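Local coordinates for protein proline dehydrogenase (Bradyrhizobium japonicum USDA 110, PDB 3HAZ) that oxidises proline to glutamate in two steps, probably as a carbon and nitrogen source, using an FAD-dependent proline dehydrogenase and an NAD-dependent aldehyde dehydrogenase, at residues K189-A201 with R441-Y455. Sequence-based numbering, arbitrary orientation.
Sequences KTRYSFDMLGEGA and RTYAPVGSHRDLLAY
Ser193 to Met196 pair in parallel with Tyr443 to Val446, the first and last strands of the proline dehydrogenase TIM barrel meeting to close it. Backbone hydrogen bonds run as a ladder: Ser193 N to Thr442 O (2.8 Å), Ala444 N to Ser193 O, Asp195 N to Ala444 O, Val446 N to Asp195 O and Leu197 N to Val446 O. In this strand pair the donors from 441-448 are Ala444 and Val446, so Pro445, lacking an N-H, costs it no bond; its CA hydrogen adds a contact to Asp195 O (3.2 Å) beside the Val446 bond.

Polar side chains gather on the face with Ser193, Asp195 and Tyr443. Arg441 reaches along the sheet and, bent at chi3 (-50°), brings NH1 within 3.2 Å of Ser193 OG, which lies in the guanidinium plane; the same OG accepts from Gly235 N, while Arg441 also binds Arg233 O and Glu416. The Tyr455 hydroxyl donates to Asp195 OD2 (3.2 Å) on the anti side, 30° out of the carboxylate plane. Tyr443 lays one ring face over Ser193 CB, 3.9 Å from the ring centroid, and its hydroxyl meets Arg341 beside the FAD.

Apolar packing fills the other face. Val446 CG2 sits over one face of the Phe194 ring, 3.8 Å from CG, and Met196 SD lies beside Val446 CB. Past the strands, Leu197 pushes CD1 over the Tyr455 ring and against Pro445 CB (3.8 Å); bare Gly447 CA lets CD2 pack close (3.7 Å). A water donates to both Leu197 O and Asp451 O, bridging the loop after strand 193-196 to the 3-10 segment 449-451.

The chemistry thus divides by face: hydrogen-bonding Ser193, Asp195 and Tyr443 look into the barrel, where Tyr443 touches the flavin, whereas Phe194, Met196 and Val446 make the apolar face, the first two packing on helix 204-223.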
ATOM      1  N   LYS A 189      62.440  -9.124  29.979  1.00 72.11           N
ATOM      2  CA  LYS A 189      61.400  -8.104  29.949  1.00 61.28           C
ATOM      3  C   LYS A 189      60.074  -8.700  29.503  1.00 51.86           C
ATOM      4  O   LYS A 189      60.043  -9.587  28.649  1.00 48.19           O
ATOM      5  CB  LYS A 189      61.797  -6.969  29.002  1.00 54.16           C
ATOM      6  N   THR A 190      58.982  -8.213  30.088  1.00 55.27           N
ATOM      7  CA  THR A 190      57.640  -8.614  29.672  1.00 51.19           C
ATOM      8  C   THR A 190      57.373  -8.072  28.273  1.00 49.49           C
ATOM      9  O   THR A 190      57.658  -6.907  27.991  1.00 50.20           O
ATOM     10  CB  THR A 190      56.551  -8.090  30.641  1.00 59.71           C
ATOM     11  OG1 THR A 190      56.741  -8.665  31.940  1.00 64.97           O
ATOM     12  CG2 THR A 190      55.165  -8.460  30.143  1.00 50.65           C
ATOM     13  N   ARG A 191      56.847  -8.920  27.396  1.00 48.99           N
ATOM     14  CA  ARG A 191      56.539  -8.506  26.030  1.00 48.36           C
ATOM     15  C   ARG A 191      55.191  -7.797  25.955  1.00 34.59           C
ATOM     16  O   ARG A 191      54.702  -7.501  24.863  1.00 48.07           O
ATOM     17  CB  ARG A 191      56.540  -9.703  25.073  1.00 45.82           C
ATOM     18  CG  ARG A 191      57.913 -10.262  24.759  1.00 59.83           C
ATOM     19  CD  ARG A 191      57.916 -10.985  23.417  1.00 67.47           C
ATOM     20  NE  ARG A 191      58.152 -10.073  22.300  1.00 74.82           N
ATOM     21  CZ  ARG A 191      59.351  -9.834  21.774  1.00 84.03           C
ATOM     22  NH1 ARG A 191      60.423 -10.442  22.264  1.00 85.35           N
ATOM     23  NH2 ARG A 191      59.481  -8.990  20.758  1.00 85.68           N
ATOM     24  N   TYR A 192      54.592  -7.529  27.111  1.00 34.00           N
ATOM     25  CA  TYR A 192      53.253  -6.946  27.151  1.00 28.64           C
ATOM     26  C   TYR A 192      53.113  -5.851  28.195  1.00 25.86           C
ATOM     27  O   TYR A 192      53.722  -5.910  29.262  1.00 22.56           O
ATOM     28  CB  TYR A 192      52.213  -8.035  27.418  1.00 39.36           C
ATOM     29  CG  TYR A 192      52.366  -9.230  26.513  1.00 52.49           C
ATOM     30  CD1 TYR A 192      52.053  -9.145  25.165  1.00 54.09           C
ATOM     31  CD2 TYR A 192      52.841 -10.438  27.002  1.00 65.16           C
ATOM     32  CE1 TYR A 192      52.203 -10.237  24.323  1.00 57.36           C
ATOM     33  CE2 TYR A 192      52.994 -11.536  26.169  1.00 69.50           C
ATOM     34  CZ  TYR A 192      52.671 -11.428  24.831  1.00 62.87           C
ATOM     35  OH  TYR A 192      52.819 -12.514  24.000  1.00 64.20           O
ATOM     36  N   SER A 193      52.296  -4.853  27.882  1.00 21.33           N
ATOM     37  CA  SER A 193      51.881  -3.883  28.875  1.00 21.79           C
ATOM     38  C   SER A 193      50.594  -4.395  29.526  1.00 21.48           C
ATOM     39  O   SER A 193      49.940  -5.299  28.998  1.00 17.56           O
ATOM     40  CB  SER A 193      51.683  -2.513  28.232  1.00 24.95           C
ATOM     41  OG  SER A 193      52.894  -2.063  27.643  1.00 22.12           O
ATOM     42  N   PHE A 194      50.235  -3.822  30.669  1.00 19.22           N
ATOM     43  CA  PHE A 194      49.164  -4.367  31.492  1.00 23.15           C
ATOM     44  C   PHE A 194      47.909  -3.520  31.387  1.00 18.10           C
ATOM     45  O   PHE A 194      47.906  -2.345  31.756  1.00 16.49           O
ATOM     46  CB  PHE A 194      49.587  -4.431  32.969  1.00 25.28           C
ATOM     47  CG  PHE A 194      50.633  -5.480  33.279  1.00 28.08           C
ATOM     48  CD1 PHE A 194      51.284  -6.177  32.267  1.00 30.27           C
ATOM     49  CD2 PHE A 194      50.990  -5.739  34.600  1.00 22.80           C
ATOM     50  CE1 PHE A 194      52.262  -7.134  32.566  1.00 24.68           C
ATOM     51  CE2 PHE A 194      51.973  -6.683  34.906  1.00 25.23           C
ATOM     52  CZ  PHE A 194      52.604  -7.384  33.883  1.00 28.83           C
ATOM     53  N   ASP A 195      46.846  -4.131  30.884  1.00 17.95           N
ATOM     54  CA  ASP A 195      45.514  -3.554  30.958  1.00 15.39           C
ATOM     55  C   ASP A 195      44.860  -4.152  32.200  1.00 16.02           C
ATOM     56  O   ASP A 195      44.337  -5.266  32.170  1.00 22.14           O
ATOM     57  CB  ASP A 195      44.722  -3.897  29.695  1.00 19.93           C
ATOM     58  CG  ASP A 195      43.326  -3.294  29.688  1.00 29.99           C
ATOM     59  OD1 ASP A 195      43.081  -2.323  30.437  1.00 33.70           O
ATOM     60  OD2 ASP A 195      42.476  -3.792  28.920  1.00 34.58           O
ATOM     61  N   MET A 196      44.923  -3.423  33.307  1.00 15.90           N
ATOM     62  CA  MET A 196      44.440  -3.947  34.579  1.00 18.85           C
ATOM     63  C   MET A 196      42.915  -4.080  34.603  1.00 22.60           C
ATOM     64  O   MET A 196      42.186  -3.169  34.205  1.00 20.21           O
ATOM     65  CB  MET A 196      44.937  -3.071  35.732  1.00 20.91           C
ATOM     66  CG  MET A 196      46.449  -2.794  35.692  1.00 16.22           C
ATOM     67  SD  MET A 196      47.472  -4.263  35.964  1.00 23.26           S
ATOM     68  CE  MET A 196      46.732  -4.855  37.492  1.00 21.29           C
ATOM     69  N   LEU A 197      42.435  -5.220  35.086  1.00 24.88           N
ATOM     70  CA  LEU A 197      40.997  -5.509  35.100  1.00 23.78           C
ATOM     71  C   LEU A 197      40.114  -4.514  35.868  1.00 29.79           C
ATOM     72  O   LEU A 197      38.973  -4.250  35.478  1.00 38.78           O
ATOM     73  CB  LEU A 197      40.760  -6.912  35.655  1.00 23.20           C
ATOM     74  CG  LEU A 197      40.590  -8.030  34.630  1.00 27.45           C
ATOM     75  CD1 LEU A 197      41.529  -7.832  33.466  1.00 29.05           C
ATOM     76  CD2 LEU A 197      40.803  -9.391  35.290  1.00 20.67           C
ATOM     77  N   GLY A 198      40.627  -3.975  36.962  1.00 27.64           N
ATOM     78  CA  GLY A 198      39.785  -3.222  37.880  1.00 33.44           C
ATOM     79  C   GLY A 198      39.024  -2.026  37.332  1.00 30.33           C
ATOM     80  O   GLY A 198      39.534  -1.265  36.506  1.00 26.06           O
ATOM     81  N   GLU A 199      37.790  -1.862  37.806  1.00 25.99           N
ATOM     82  CA  GLU A 199      36.995  -0.672  37.514  1.00 28.68           C
ATOM     83  C   GLU A 199      35.909  -0.465  38.577  1.00 26.75           C
ATOM     84  O   GLU A 199      35.504  -1.409  39.262  1.00 31.07           O
ATOM     85  CB  GLU A 199      36.341  -0.783  36.136  1.00 28.11           C
ATOM     86  CG  GLU A 199      35.073  -1.617  36.128  1.00 35.32           C
ATOM     87  CD  GLU A 199      34.370  -1.607  34.778  1.00 49.95           C
ATOM     88  OE1 GLU A 199      35.063  -1.492  33.744  1.00 51.78           O
ATOM     89  OE2 GLU A 199      33.124  -1.717  34.755  1.00 55.77           O
ATOM     90  N   GLY A 200      35.453   0.774  38.715  1.00 21.02           N
ATOM     91  CA  GLY A 200      34.346   1.102  39.600  1.00 17.08           C
ATOM     92  C   GLY A 200      34.393   0.491  40.989  1.00 22.41           C
ATOM     93  O   GLY A 200      33.623  -0.411  41.310  1.00 24.04           O
ATOM     94  N   ALA A 201      35.297   0.974  41.828  1.00 18.39           N
ATOM     95  CA  ALA A 201      35.240   0.619  43.241  1.00 19.92           C
ATOM     96  C   ALA A 201      33.848   0.952  43.784  1.00 23.10           C
ATOM     97  O   ALA A 201      33.329   2.045  43.566  1.00 23.38           O
ATOM     98  CB  ALA A 201      36.301   1.369  44.023  1.00 15.13           C
ATOM     99  N   ARG A 441      52.420  -1.520  20.672  1.00 22.76           N
ATOM    100  CA  ARG A 441      52.380  -1.999  22.039  1.00 20.63           C
ATOM    101  C   ARG A 441      51.244  -3.005  22.181  1.00 21.69           C
ATOM    102  O   ARG A 441      50.136  -2.777  21.695  1.00 22.93           O
ATOM    103  CB  ARG A 441      52.141  -0.816  22.983  1.00 22.52           C
ATOM    104  CG  ARG A 441      52.118  -1.172  24.465  1.00 17.62           C
ATOM    105  CD  ARG A 441      51.982   0.090  25.307  1.00 23.45           C
ATOM    106  NE  ARG A 441      52.954   1.097  24.900  1.00 22.89           N
ATOM    107  CZ  ARG A 441      54.123   1.288  25.504  1.00 27.29           C
ATOM    108  NH1 ARG A 441      54.460   0.545  26.552  1.00 19.09           N
ATOM    109  NH2 ARG A 441      54.958   2.219  25.059  1.00 22.88           N
ATOM    110  N   THR A 442      51.523  -4.123  22.841  1.00 20.22           N
ATOM    111  CA  THR A 442      50.500  -5.130  23.085  1.00 23.38           C
ATOM    112  C   THR A 442      50.164  -5.159  24.571  1.00 24.92           C
ATOM    113  O   THR A 442      51.050  -5.303  25.417  1.00 23.02           O
ATOM    114  CB  THR A 442      50.958  -6.521  22.588  1.00 25.42           C
ATOM    115  OG1 THR A 442      51.230  -6.448  21.185  1.00 18.95           O
ATOM    116  CG2 THR A 442      49.885  -7.571  22.822  1.00 23.24           C
ATOM    117  N   TYR A 443      48.886  -4.979  24.888  1.00 19.16           N
ATOM    118  CA  TYR A 443      48.444  -5.022  26.274  1.00 19.79           C
ATOM    119  C   TYR A 443      47.809  -6.365  26.579  1.00 24.84           C
ATOM    120  O   TYR A 443      47.075  -6.924  25.755  1.00 20.88           O
ATOM    121  CB  TYR A 443      47.398  -3.945  26.566  1.00 19.23           C
ATOM    122  CG  TYR A 443      47.898  -2.526  26.680  1.00 18.51           C
ATOM    123  CD1 TYR A 443      48.140  -1.951  27.921  1.00 22.71           C
ATOM    124  CD2 TYR A 443      48.063  -1.736  25.546  1.00 23.21           C
ATOM    125  CE1 TYR A 443      48.565  -0.632  28.030  1.00 24.29           C
ATOM    126  CE2 TYR A 443      48.479  -0.415  25.643  1.00 19.35           C
ATOM    127  CZ  TYR A 443      48.733   0.129  26.884  1.00 24.85           C
ATOM    128  OH  TYR A 443      49.154   1.437  26.976  1.00 27.08           O
ATOM    129  N   ALA A 444      48.075  -6.858  27.782  1.00 20.85           N
ATOM    130  CA  ALA A 444      47.426  -8.059  28.285  1.00 25.86           C
ATOM    131  C   ALA A 444      46.477  -7.690  29.418  1.00 18.05           C
ATOM    132  O   ALA A 444      46.822  -6.885  30.291  1.00 21.19           O
ATOM    133  CB  ALA A 444      48.480  -9.071  28.769  1.00 22.72           C
ATOM    134  N   PRO A 445      45.265  -8.259  29.407  1.00 18.04           N
ATOM    135  CA  PRO A 445      44.370  -8.039  30.544  1.00 23.48           C
ATOM    136  C   PRO A 445      44.947  -8.758  31.752  1.00 17.21           C
ATOM    137  O   PRO A 445      45.279  -9.944  31.647  1.00 18.81           O
ATOM    138  CB  PRO A 445      43.063  -8.708  30.100  1.00 23.98           C
ATOM    139  CG  PRO A 445      43.178  -8.824  28.595  1.00 17.57           C
ATOM    140  CD  PRO A 445      44.631  -9.056  28.348  1.00 18.11           C
ATOM    141  N   VAL A 446      45.090  -8.047  32.865  1.00 20.64           N
ATOM    142  CA  VAL A 446      45.729  -8.601  34.053  1.00 13.36           C
ATOM    143  C   VAL A 446      44.896  -8.289  35.279  1.00 18.29           C
ATOM    144  O   VAL A 446      44.623  -7.123  35.548  1.00 16.16           O
ATOM    145  CB  VAL A 446      47.130  -7.987  34.287  1.00 23.36           C
ATOM    146  CG1 VAL A 446      47.744  -8.536  35.582  1.00 18.02           C
ATOM    147  CG2 VAL A 446      48.051  -8.221  33.086  1.00 20.14           C
ATOM    148  N   GLY A 447      44.504  -9.318  36.030  1.00 19.02           N
ATOM    149  CA  GLY A 447      43.847  -9.093  37.304  1.00 17.31           C
ATOM    150  C   GLY A 447      43.270 -10.299  38.027  1.00 20.25           C
ATOM    151  O   GLY A 447      43.543 -11.446  37.687  1.00 21.78           O
ATOM    152  N   SER A 448      42.451 -10.019  39.038  1.00 21.00           N
ATOM    153  CA  SER A 448      41.800 -11.053  39.842  1.00 21.95           C
ATOM    154  C   SER A 448      40.477 -11.536  39.245  1.00 20.27           C
ATOM    155  O   SER A 448      39.808 -10.801  38.514  1.00 17.10           O
ATOM    156  CB  SER A 448      41.553 -10.525  41.254  1.00 21.21           C
ATOM    157  OG  SER A 448      42.780 -10.198  41.869  1.00 30.33           O
ATOM    158  N   HIS A 449      40.103 -12.772  39.571  1.00 18.13           N
ATOM    159  CA  HIS A 449      38.827 -13.336  39.130  1.00 20.59           C
ATOM    160  C   HIS A 449      37.621 -12.457  39.498  1.00 19.26           C
ATOM    161  O   HIS A 449      36.640 -12.391  38.755  1.00 19.74           O
ATOM    162  CB  HIS A 449      38.615 -14.738  39.715  1.00 15.92           C
ATOM    163  CG  HIS A 449      39.551 -15.776  39.174  1.00 22.96           C
ATOM    164  ND1 HIS A 449      40.157 -16.719  39.975  1.00 22.30           N
ATOM    165  CD2 HIS A 449      39.984 -16.017  37.912  1.00 27.24           C
ATOM    166  CE1 HIS A 449      40.923 -17.498  39.233  1.00 22.96           C
ATOM    167  NE2 HIS A 449      40.835 -17.092  37.978  1.00 28.66           N
ATOM    168  N   ARG A 450      37.680 -11.804  40.653  1.00 17.84           N
ATOM    169  CA  ARG A 450      36.547 -11.005  41.121  1.00 21.75           C
ATOM    170  C   ARG A 450      36.291  -9.789  40.228  1.00 20.97           C
ATOM    171  O   ARG A 450      35.249  -9.148  40.333  1.00 20.01           O
ATOM    172  CB  ARG A 450      36.750 -10.570  42.572  1.00 23.64           C
ATOM    173  CG  ARG A 450      37.914  -9.619  42.771  1.00 28.07           C
ATOM    174  CD  ARG A 450      38.301  -9.536  44.242  1.00 33.18           C
ATOM    175  NE  ARG A 450      37.296  -8.849  45.047  1.00 29.43           N
ATOM    176  CZ  ARG A 450      37.345  -8.767  46.374  1.00 37.25           C
ATOM    177  NH1 ARG A 450      38.348  -9.338  47.031  1.00 40.14           N
ATOM    178  NH2 ARG A 450      36.396  -8.121  47.045  1.00 28.39           N
ATOM    179  N   ASP A 451      37.231  -9.496  39.331  1.00 20.83           N
ATOM    180  CA  ASP A 451      37.099  -8.363  38.418  1.00 21.48           C
ATOM    181  C   ASP A 451      36.925  -8.785  36.960  1.00 20.79           C
ATOM    182  O   ASP A 451      36.847  -7.944  36.063  1.00 24.80           O
ATOM    183  CB  ASP A 451      38.304  -7.441  38.553  1.00 22.89           C
ATOM    184  CG  ASP A 451      38.456  -6.907  39.956  1.00 22.41           C
ATOM    185  OD1 ASP A 451      37.458  -6.375  40.470  1.00 24.54           O
ATOM    186  OD2 ASP A 451      39.552  -7.030  40.542  1.00 25.85           O
ATOM    187  N   LEU A 452      36.854 -10.088  36.728  1.00 18.27           N
ATOM    188  CA  LEU A 452      36.744 -10.594  35.364  1.00 20.60           C
ATOM    189  C   LEU A 452      35.389 -10.310  34.695  1.00 22.08           C
ATOM    190  O   LEU A 452      35.342  -9.805  33.574  1.00 21.91           O
ATOM    191  CB  LEU A 452      37.027 -12.091  35.329  1.00 21.00           C
ATOM    192  CG  LEU A 452      36.821 -12.723  33.953  1.00 21.06           C
ATOM    193  CD1 LEU A 452      37.724 -12.056  32.914  1.00 18.75           C
ATOM    194  CD2 LEU A 452      37.055 -14.218  34.018  1.00 24.34           C
ATOM    195  N   LEU A 453      34.295 -10.655  35.372  1.00 25.83           N
ATOM    196  CA  LEU A 453      32.953 -10.543  34.780  1.00 22.83           C
ATOM    197  C   LEU A 453      32.661  -9.162  34.198  1.00 22.21           C
ATOM    198  O   LEU A 453      32.249  -9.039  33.046  1.00 24.52           O
ATOM    199  CB  LEU A 453      31.876 -10.883  35.809  1.00 20.84           C
ATOM    200  CG  LEU A 453      31.308 -12.296  35.949  1.00 33.15           C
ATOM    201  CD1 LEU A 453      30.054 -12.248  36.844  1.00 36.07           C
ATOM    202  CD2 LEU A 453      30.985 -12.913  34.604  1.00 32.48           C
ATOM    203  N   ALA A 454      32.863  -8.127  35.010  1.00 25.74           N
ATOM    204  CA  ALA A 454      32.634  -6.754  34.576  1.00 29.93           C
ATOM    205  C   ALA A 454      33.416  -6.436  33.304  1.00 32.55           C
ATOM    206  O   ALA A 454      32.916  -5.758  32.405  1.00 31.53           O
ATOM    207  CB  ALA A 454      32.996  -5.778  35.688  1.00 32.93           C
ATOM    208  N   TYR A 455      34.644  -6.936  33.233  1.00 25.90           N
ATOM    209  CA  TYR A 455      35.504  -6.707  32.084  1.00 25.67           C
ATOM    210  C   TYR A 455      35.080  -7.532  30.859  1.00 32.74           C
ATOM    211  O   TYR A 455      35.090  -7.032  29.733  1.00 21.60           O
ATOM    212  CB  TYR A 455      36.954  -7.027  32.452  1.00 25.80           C
ATOM    213  CG  TYR A 455      37.947  -6.853  31.320  1.00 25.99           C
ATOM    214  CD1 TYR A 455      38.609  -5.645  31.129  1.00 34.52           C
ATOM    215  CD2 TYR A 455      38.235  -7.901  30.453  1.00 29.30           C
ATOM    216  CE1 TYR A 455      39.526  -5.482  30.095  1.00 36.37           C
ATOM    217  CE2 TYR A 455      39.149  -7.751  29.418  1.00 30.57           C
ATOM    218  CZ  TYR A 455      39.791  -6.542  29.243  1.00 36.67           C
ATOM    219  OH  TYR A 455      40.700  -6.392  28.219  1.00 42.46           O
TER
HETATM  220  O   HOH W   1      54.154  -4.700  23.690  1.00 25.32           O
HETATM  221  O   HOH W   2      36.590  -5.339  36.375  1.00 30.06           O